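Local coordinates for protein aldehyde dehydrogenase (PDB 5J6B) that probably oxidises aldehydes to carboxylic acids with NADP as cofactor, as a four-chain member of the aldehyde dehydrogenase family, at residues A[13-18]-A[22-27]; A[88-93]-A[194-199]; A[75-80]-A[115-120]. All coordinates share one frame; numbering follows the deposited sequence. Where two conformers were deposited one is given.

Contact 1: A[13-18]-A[22-27]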
loop_
_atom_site.group_PDB
_atom_site.type_symbol
_atom_site.label_atom_id
_atom_site.label_comp_id
_atom_site.label_asym_id
_atom_site.label_seq_id
_atom_site.Cartn_x
_atom_site.Cartn_y
_atom_site.Cartn_z
ATOM N N THR A 13 24.527 22.643 -35.782
ATOM C CA THR A 13 24.458 23.269 -34.470
ATOM C C THR A 13 23.164 22.852 -33.785
ATOM O O THR A 13 22.148 22.590 -34.439
ATOM C CB THR A 13 24.507 24.810 -34.533
ATOM O OG1 THR A 13 23.300 25.294 -35.130
ATOM C CG2 THR A 13 25.703 25.307 -35.351
ATOM N N TYR A 14 23.205 22.815 -32.458
ATOM C CA TYR A 14 22.035 22.540 -31.645
ATOM C C TYR A 14 21.740 23.719 -30.730
ATOM O O TYR A 14 22.668 24.344 -30.206
ATOM C CB TYR A 14 22.229 21.264 -30.800
ATOM C CG TYR A 14 22.150 20.004 -31.625
ATOM C CD1 TYR A 14 20.960 19.286 -31.727
ATOM C CD2 TYR A 14 23.258 19.541 -32.320
ATOM C CE1 TYR A 14 20.879 18.135 -32.505
ATOM C CE2 TYR A 14 23.192 18.396 -33.093
ATOM C CZ TYR A 14 21.999 17.695 -33.186
ATOM O OH TYR A 14 21.941 16.558 -33.964
ATOM N N PRO A 15 20.471 24.044 -30.516
ATOM C CA PRO A 15 20.122 25.105 -29.566
ATOM C C PRO A 15 20.107 24.556 -28.149
ATOM O O PRO A 15 20.206 23.350 -27.922
ATOM C CB PRO A 15 18.717 25.507 -30.012
ATOM C CG PRO A 15 18.114 24.157 -30.454
ATOM C CD PRO A 15 19.272 23.369 -31.062
ATOM N N TYR A 16 19.977 25.458 -27.183
ATOM C CA TYR A 16 19.531 25.018 -25.872
ATOM C C TYR A 16 18.056 25.368 -25.698
ATOM O O TYR A 16 17.450 26.051 -26.525
ATOM C CB TYR A 16 20.401 25.584 -24.736
ATOM C CG TYR A 16 20.499 27.083 -24.525
ATOM C CD1 TYR A 16 19.366 27.876 -24.349
ATOM C CD2 TYR A 16 21.747 27.687 -24.387
ATOM C CE1 TYR A 16 19.475 29.246 -24.096
ATOM C CE2 TYR A 16 21.869 29.051 -24.127
ATOM C CZ TYR A 16 20.730 29.824 -23.992
ATOM O OH TYR A 16 20.850 31.174 -23.743
ATOM N N TYR A 17 17.465 24.856 -24.624
ATOM C CA TYR A 17 16.034 25.011 -24.401
ATOM C C TYR A 17 15.820 25.868 -23.166
ATOM O O TYR A 17 16.147 25.453 -22.045
ATOM C CB TYR A 17 15.349 23.645 -24.305
ATOM C CG TYR A 17 15.273 23.077 -25.689
ATOM C CD1 TYR A 17 16.330 22.345 -26.215
ATOM C CD2 TYR A 17 14.194 23.370 -26.520
ATOM C CE1 TYR A 17 16.289 21.868 -27.520
ATOM C CE2 TYR A 17 14.147 22.904 -27.816
ATOM C CZ TYR A 17 15.198 22.155 -28.311
ATOM O OH TYR A 17 15.160 21.692 -29.608
ATOM N N LEU A 18 15.281 27.064 -23.384
ATOM C CA LEU A 18 15.007 28.037 -22.330
ATOM C C LEU A 18 13.495 28.203 -22.249
ATOM O O LEU A 18 12.875 28.690 -23.197
ATOM C CB LEU A 18 15.696 29.371 -22.635
ATOM C CG LEU A 18 15.392 30.530 -21.685
ATOM C CD1 LEU A 18 15.785 30.161 -20.280
ATOM C CD2 LEU A 18 16.094 31.818 -22.122
ATOM N N ALA A 22 13.545 26.489 -28.129
ATOM C CA ALA A 22 14.912 26.501 -28.640
ATOM C C ALA A 22 15.474 27.921 -28.719
ATOM O O ALA A 22 14.836 28.827 -29.263
ATOM C CB ALA A 22 14.945 25.862 -30.035
ATOM N N VAL A 23 16.693 28.102 -28.214
ATOM C CA VAL A 23 17.439 29.348 -28.382
ATOM C C VAL A 23 18.796 29.011 -28.993
ATOM O O VAL A 23 19.594 28.301 -28.373
ATOM C CB VAL A 23 17.626 30.094 -27.049
ATOM C CG1 VAL A 23 18.398 31.414 -27.265
ATOM C CG2 VAL A 23 16.281 30.335 -26.369
ATOM N N TYR A 24 19.060 29.514 -30.201
ATOM C CA TYR A 24 20.383 29.359 -30.814
ATOM C C TYR A 24 21.305 30.485 -30.342
ATOM O O TYR A 24 21.743 31.348 -31.101
ATOM C CB TYR A 24 20.269 29.314 -32.332
ATOM C CG TYR A 24 19.639 28.037 -32.852
ATOM C CD1 TYR A 24 18.262 27.926 -32.993
ATOM C CD2 TYR A 24 20.424 26.938 -33.201
ATOM C CE1 TYR A 24 17.681 26.766 -33.465
ATOM C CE2 TYR A 24 19.848 25.770 -33.685
ATOM C CZ TYR A 24 18.476 25.693 -33.810
ATOM O OH TYR A 24 17.883 24.547 -34.279
ATOM N N ALA A 25 21.585 30.461 -29.033
ATOM C CA ALA A 25 22.263 31.586 -28.394
ATOM C C ALA A 25 23.680 31.766 -28.929
ATOM O O ALA A 25 24.175 32.891 -29.034
ATOM C CB ALA A 25 22.283 31.385 -26.874
ATOM N N ASN A 26 24.346 30.669 -29.245
ATOM C CA ASN A 26 25.744 30.668 -29.660
ATOM C C ASN A 26 26.057 29.241 -30.080
ATOM O O ASN A 26 25.188 28.367 -30.054
ATOM C CB ASN A 26 26.668 31.155 -28.541
ATOM C CG ASN A 26 26.597 30.274 -27.291
ATOM O OD1 ASN A 26 27.071 29.141 -27.296
ATOM N ND2 ASN A 26 26.025 30.805 -26.214
ATOM N N ALA A 27 27.308 29.005 -30.456
ATOM C CA ALA A 27 27.774 27.677 -30.845
ATOM C C ALA A 27 29.089 27.363 -30.150
ATOM O O ALA A 27 30.015 26.801 -30.745
ATOM C CB ALA A 27 27.918 27.571 -32.363
HETATM O O HOH W 1 23.414 26.783 -31.251
#
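P15 and Y24 meet flat in a beta hairpin near the N-terminus, where strand 13-18 turns back into strand 21-23. The proline CB stands over the middle of the Y24 ring, 3.6 Å from its centroid and 2° off the ring normal, a CH-pi contact, while CG and CD spread over CZ and CE2. OG1 of T13 reaches the same ring obliquely near CD2 and CE2. Two backbone bonds tie the antiparallel, hydrogen-bonded pair Y16 and V23: V23 N to Y16 O at 2.8 Å, and Y16 N to V23 O at 3.1 Å. With CG wedged between its own backbone N and carbonyl carbon (chi1 61°), the Y16 ring lies alongside V23, CE1 against the valine CB, and its hydroxyl end lands on CB of A25. Y17 projects to the other face of the sheet, beside A22, and packs there on L195 and E199 of helix 192-202. Past the paired residues Y24 centres an inverse gamma turn and the strands separate. A water fills in for a direct bond there, donating to Y14 O at 2.8 Å and to N26 O at 2.7 Å.

Contact 2: A[88-93]-A[194-199]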
loop_
_atom_site.group_PDB
_atom_site.type_symbol
_atom_site.label_atom_id
_atom_site.label_comp_id
_atom_site.label_asym_id
_atom_site.label_seq_id
_atom_site.Cartn_x
_atom_site.Cartn_y
_atom_site.Cartn_z
ATOM N N PHE A 88 14.365 6.737 -33.148
ATOM C CA PHE A 88 15.202 5.748 -32.477
ATOM C C PHE A 88 16.617 5.727 -33.056
ATOM O O PHE A 88 17.603 5.856 -32.318
ATOM C CB PHE A 88 14.516 4.377 -32.582
ATOM C CG PHE A 88 15.225 3.274 -31.857
ATOM C CD1 PHE A 88 16.225 2.546 -32.484
ATOM C CD2 PHE A 88 14.875 2.946 -30.543
ATOM C CE1 PHE A 88 16.885 1.523 -31.818
ATOM C CE2 PHE A 88 15.526 1.924 -29.873
ATOM C CZ PHE A 88 16.537 1.212 -30.512
ATOM N N ASP A 89 16.738 5.589 -34.382
ATOM C CA ASP A 89 18.056 5.558 -35.022
ATOM C C ASP A 89 18.812 6.871 -34.833
ATOM O O ASP A 89 20.010 6.868 -34.531
ATOM C CB ASP A 89 17.912 5.251 -36.513
ATOM C CG ASP A 89 17.478 3.829 -36.776
ATOM O OD1 ASP A 89 17.711 2.959 -35.911
ATOM O OD2 ASP A 89 16.909 3.581 -37.863
ATOM N N GLU A 90 18.136 8.005 -35.041
ATOM C CA GLU A 90 18.758 9.304 -34.793
ATOM C C GLU A 90 19.386 9.370 -33.400
ATOM O O GLU A 90 20.522 9.832 -33.231
ATOM C CB GLU A 90 17.715 10.412 -34.955
ATOM C CG GLU A 90 18.280 11.797 -34.689
ATOM C CD GLU A 90 17.216 12.871 -34.657
ATOM O OE1 GLU A 90 16.044 12.564 -34.960
ATOM O OE2 GLU A 90 17.557 14.021 -34.310
ATOM N N LEU A 91 18.646 8.919 -32.386
ATOM C CA LEU A 91 19.130 8.980 -31.011
ATOM C C LEU A 91 20.283 8.009 -30.781
ATOM O O LEU A 91 21.276 8.361 -30.136
ATOM C CB LEU A 91 17.981 8.685 -30.050
ATOM C CG LEU A 91 17.008 9.842 -29.805
ATOM C CD1 LEU A 91 15.651 9.337 -29.271
ATOM C CD2 LEU A 91 17.647 10.836 -28.832
ATOM N N ALA A 92 20.166 6.785 -31.296
ATOM C CA ALA A 92 21.224 5.796 -31.114
ATOM C C ALA A 92 22.524 6.240 -31.775
ATOM O O ALA A 92 23.608 6.095 -31.195
ATOM C CB ALA A 92 20.769 4.441 -31.663
ATOM N N GLN A 93 22.440 6.802 -32.989
ATOM C CA GLN A 93 23.659 7.194 -33.689
ATOM C C GLN A 93 24.303 8.419 -33.040
ATOM O O GLN A 93 25.535 8.512 -32.961
ATOM C CB GLN A 93 23.350 7.438 -35.167
ATOM C CG GLN A 93 22.825 6.164 -35.839
ATOM C CD GLN A 93 22.407 6.361 -37.286
ATOM O OE1 GLN A 93 22.882 7.273 -37.967
ATOM N NE2 GLN A 93 21.510 5.495 -37.765
ATOM N N ALA A 194 20.232 14.885 -24.749
ATOM C CA ALA A 194 19.407 15.762 -23.925
ATOM C C ALA A 194 18.722 16.845 -24.754
ATOM O O ALA A 194 17.569 17.203 -24.485
ATOM C CB ALA A 194 20.257 16.407 -22.830
ATOM N N LEU A 195 19.414 17.380 -25.764
ATOM C CA LEU A 195 18.814 18.433 -26.577
ATOM C C LEU A 195 17.810 17.879 -27.588
ATOM O O LEU A 195 16.864 18.578 -27.959
ATOM C CB LEU A 195 19.913 19.235 -27.288
ATOM C CG LEU A 195 20.840 20.013 -26.346
ATOM C CD1 LEU A 195 22.029 20.587 -27.101
ATOM C CD2 LEU A 195 20.073 21.103 -25.586
ATOM N N ILE A 196 17.992 16.641 -28.049
ATOM C CA ILE A 196 16.954 16.010 -28.860
ATOM C C ILE A 196 15.706 15.754 -28.018
ATOM O O ILE A 196 14.576 15.927 -28.488
ATOM C CB ILE A 196 17.484 14.714 -29.502
ATOM C CG1 ILE A 196 18.625 15.030 -30.478
ATOM C CG2 ILE A 196 16.350 13.953 -30.200
ATOM C CD1 ILE A 196 19.300 13.802 -31.067
ATOM N N ILE A 197 15.891 15.334 -26.762
ATOM C CA ILE A 197 14.765 15.208 -25.837
ATOM C C ILE A 197 14.072 16.558 -25.658
ATOM O O ILE A 197 12.840 16.658 -25.712
ATOM C CB ILE A 197 15.240 14.635 -24.490
ATOM C CG1 ILE A 197 15.673 13.170 -24.637
ATOM C CG2 ILE A 197 14.146 14.771 -23.449
ATOM C CD1 ILE A 197 16.359 12.614 -23.392
ATOM N N GLY A 198 14.860 17.617 -25.461
ATOM C CA GLY A 198 14.297 18.961 -25.410
ATOM C C GLY A 198 13.471 19.318 -26.634
ATOM O O GLY A 198 12.390 19.907 -26.522
ATOM N N GLU A 199 13.959 18.969 -27.821
ATOM C CA GLU A 199 13.172 19.265 -29.010
ATOM C C GLU A 199 11.836 18.535 -28.956
ATOM O O GLU A 199 10.784 19.119 -29.254
ATOM C CB GLU A 199 13.945 18.903 -30.282
ATOM C CG GLU A 199 13.156 19.251 -31.534
ATOM C CD GLU A 199 13.981 19.208 -32.823
ATOM O OE1 GLU A 199 14.081 18.125 -33.437
ATOM O OE2 GLU A 199 14.526 20.266 -33.221
#
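Helices 88-99 and 192-202 come nearest at L91 and I196, whose CA atoms stand 7.7 Å apart, and side chains alone bridge the gap. I196 does the work from its side: CG2 faces L91, while CD1 runs on toward E90 and still lies near L91 CD2. I196 CG2 packs on CD2 of L91 at 3.6 Å, the leucine and isoleucine side chains overlapping alongside, each running toward the other's helix, and CD2 also lies near the isoleucine CB. With CG1 beside the backbone N (chi1 -64°) and the chain then extended (chi2 175°), I196 CD1 is carried up to the glutamate. E90 approaches from the opposite direction, its CG anti to the backbone N at chi1 179° and the rest of the chain stretched out, until OE2 sits 3.7 Å from I196 CD1. R87 lies just ahead of the segment; its NE forms a salt bridge with E90 OE1 and its NH1, on the same guanidinium, one with E199 OE1. L91 also packs on F84 of helix 70-86 and V110 of helix 103-123. E90 OE2 and E199 OE1 are 5.4 Å apart, a spacing of like charges that the shared arginine would be expected to ease. Between these two segments, then, the contact is apolar packing bordered by a carboxylate, and the charged link from helix to helix passes through R87.

Contact 3: A[75-80]-A[115-120]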
loop_
_atom_site.group_PDB
_atom_site.type_symbol
_atom_site.label_atom_id
_atom_site.label_comp_id
_atom_site.label_asym_id
_atom_site.label_seq_id
_atom_site.Cartn_x
_atom_site.Cartn_y
_atom_site.Cartn_z
ATOM N N ALA A 75 -0.457 12.157 -21.328
ATOM C CA ALA A 75 -0.413 12.356 -22.775
ATOM C C ALA A 75 0.894 13.016 -23.194
ATOM O O ALA A 75 1.438 12.703 -24.260
ATOM C CB ALA A 75 -1.607 13.188 -23.234
ATOM N N ILE A 76 1.408 13.932 -22.370
ATOM C CA ILE A 76 2.711 14.535 -22.633
ATOM C C ILE A 76 3.793 13.462 -22.643
ATOM O O ILE A 76 4.626 13.400 -23.557
ATOM C CB ILE A 76 2.997 15.639 -21.600
ATOM C CG1 ILE A 76 2.027 16.809 -21.821
ATOM C CG2 ILE A 76 4.472 16.076 -21.630
ATOM C CD1 ILE A 76 2.021 17.835 -20.702
ATOM N N LEU A 77 3.780 12.580 -21.635
ATOM C CA LEU A 77 4.772 11.513 -21.578
ATOM C C LEU A 77 4.617 10.544 -22.753
ATOM O O LEU A 77 5.617 10.110 -23.345
ATOM C CB LEU A 77 4.669 10.789 -20.227
ATOM C CG LEU A 77 5.316 11.595 -19.093
ATOM C CD1 LEU A 77 4.787 11.205 -17.698
ATOM C CD2 LEU A 77 6.835 11.417 -19.140
ATOM N N GLU A 78 3.374 10.211 -23.118
ATOM C CA GLU A 78 3.159 9.311 -24.245
ATOM C C GLU A 78 3.649 9.926 -25.550
ATOM O O GLU A 78 4.173 9.218 -26.411
ATOM C CB GLU A 78 1.683 8.925 -24.332
ATOM C CG GLU A 78 1.311 7.923 -23.235
ATOM C CD GLU A 78 -0.170 7.662 -23.150
ATOM O OE1 GLU A 78 -0.940 8.404 -23.802
ATOM O OE2 GLU A 78 -0.561 6.724 -22.424
ATOM N N HIS A 79 3.499 11.243 -25.711
ATOM C CA HIS A 79 4.041 11.895 -26.900
ATOM C C HIS A 79 5.548 11.681 -27.008
ATOM O O HIS A 79 6.068 11.410 -28.097
ATOM C CB HIS A 79 3.732 13.391 -26.882
ATOM C CG HIS A 79 4.263 14.117 -28.080
ATOM N ND1 HIS A 79 3.598 14.131 -29.285
ATOM C CD2 HIS A 79 5.407 14.816 -28.272
ATOM C CE1 HIS A 79 4.296 14.828 -30.165
ATOM N NE2 HIS A 79 5.398 15.255 -29.579
ATOM N N CYS A 80 6.268 11.815 -25.888
ATOM C CA CYS A 80 7.712 11.598 -25.901
ATOM C C CYS A 80 8.042 10.166 -26.292
ATOM O O CYS A 80 8.919 9.932 -27.130
ATOM C CB CYS A 80 8.318 11.935 -24.535
ATOM S SG CYS A 80 8.079 13.653 -24.028
ATOM N N ASP A 115 11.514 2.810 -22.334
ATOM C CA ASP A 115 10.926 2.137 -21.174
ATOM C C ASP A 115 10.745 3.089 -19.994
ATOM O O ASP A 115 9.720 3.052 -19.306
ATOM C CB ASP A 115 11.792 0.955 -20.747
ATOM C CG ASP A 115 11.841 -0.155 -21.785
ATOM O OD1 ASP A 115 10.884 -0.291 -22.574
ATOM O OD2 ASP A 115 12.843 -0.907 -21.789
ATOM N N THR A 116 11.749 3.923 -19.717
ATOM C CA THR A 116 11.671 4.805 -18.557
ATOM C C THR A 116 10.517 5.797 -18.703
ATOM O O THR A 116 9.738 6.001 -17.762
ATOM C CB THR A 116 13.015 5.525 -18.364
ATOM O OG1 THR A 116 14.041 4.558 -18.108
ATOM C CG2 THR A 116 12.968 6.534 -17.198
ATOM N N PHE A 117 10.366 6.397 -19.892
ATOM C CA PHE A 117 9.237 7.296 -20.119
ATOM C C PHE A 117 7.916 6.546 -20.098
ATOM O O PHE A 117 6.899 7.092 -19.649
ATOM C CB PHE A 117 9.410 8.040 -21.452
ATOM C CG PHE A 117 10.184 9.319 -21.319
ATOM C CD1 PHE A 117 11.565 9.292 -21.164
ATOM C CD2 PHE A 117 9.531 10.544 -21.326
ATOM C CE1 PHE A 117 12.281 10.465 -21.010
ATOM C CE2 PHE A 117 10.238 11.716 -21.182
ATOM C CZ PHE A 117 11.621 11.679 -21.029
ATOM N N ARG A 118 7.905 5.301 -20.578
ATOM C CA ARG A 118 6.674 4.524 -20.566
ATOM C C ARG A 118 6.220 4.241 -19.141
ATOM O O ARG A 118 5.029 4.353 -18.824
ATOM C CB ARG A 118 6.888 3.227 -21.337
ATOM C CG ARG A 118 5.627 2.598 -21.842
ATOM C CD ARG A 118 5.918 1.739 -23.053
ATOM N NE ARG A 118 4.748 0.956 -23.411
ATOM C CZ ARG A 118 4.570 -0.306 -23.045
ATOM N NH1 ARG A 118 5.497 -0.925 -22.327
ATOM N NH2 ARG A 118 3.474 -0.948 -23.400
ATOM N N VAL A 119 7.155 3.863 -18.271
ATOM C CA VAL A 119 6.790 3.641 -16.878
ATOM C C VAL A 119 6.272 4.938 -16.263
ATOM O O VAL A 119 5.313 4.935 -15.475
ATOM C CB VAL A 119 7.993 3.062 -16.102
ATOM C CG1 VAL A 119 7.703 2.982 -14.612
ATOM C CG2 VAL A 119 8.369 1.690 -16.665
ATOM N N ALA A 120 6.882 6.076 -16.627
ATOM C CA ALA A 120 6.439 7.347 -16.057
ATOM C C ALA A 120 5.042 7.705 -16.547
ATOM O O ALA A 120 4.220 8.209 -15.775
ATOM C CB ALA A 120 7.430 8.459 -16.394
#
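The L77 side chain lies roughly perpendicular to that of F117 where helices 70-86 and 103-123 run antiparallel, their axes 8.8 Å apart over these short segments and inclined at 162°. The leucine carries CG beside its backbone N (chi1 -77°), and the fork at CG sends its two methyls to different targets. CD2 meets F117 CD2 at 3.6 Å, coming obliquely onto that side of the ring. CD1 comes to rest against the backbone of A120, 3.6 Å from A120 O, and lies near the alanine CB as well. F117 also keeps CG beside its backbone N (chi1 -88°), which turns the CD2 and CE2 side of the ring to L77 and C80. One turn after L77, C80 adds to the grip: its CB is 3.7 Å from F117 CD2, and SG makes an oblique sulfur-aromatic contact, 5.1 Å from the ring centroid. F84, a further turn along helix 70-86, meets the F117 ring edge-to-face, so leucine, cysteine and phenylalanine from one helix all bear on this phenylalanine. Helix 164-178 adds A169 against F117, L176 against L77 and A173 against A120. Such buried antiparallel helix packing is consistent with the helical part of the Rossmann-like cofactor-binding domain, as in other aldehyde dehydrogenases.

In the fold
Contact 1 closes within the first 27 residues, whereas contacts 2 and 3 interlock along the chain: helices 70-86, 88-99 and 103-123 follow in succession, and contact 3 joins the first to the third while contact 2 ties the middle one to helix 192-202. The centres of contacts 1 and 2 are about 15 Å apart, as are those of 2 and 3; for contacts 1 and 3 it is about 25 Å between centres. P15 rests on L195, beside the Y17 packing. Contacts 2 and 3 do not touch, but F84 packs on both L91 and F117. The hairpin is tied to the helices through helix 192-202, and all three contacts probably lie in the cofactor-binding domain, as in other aldehyde dehydrogenases.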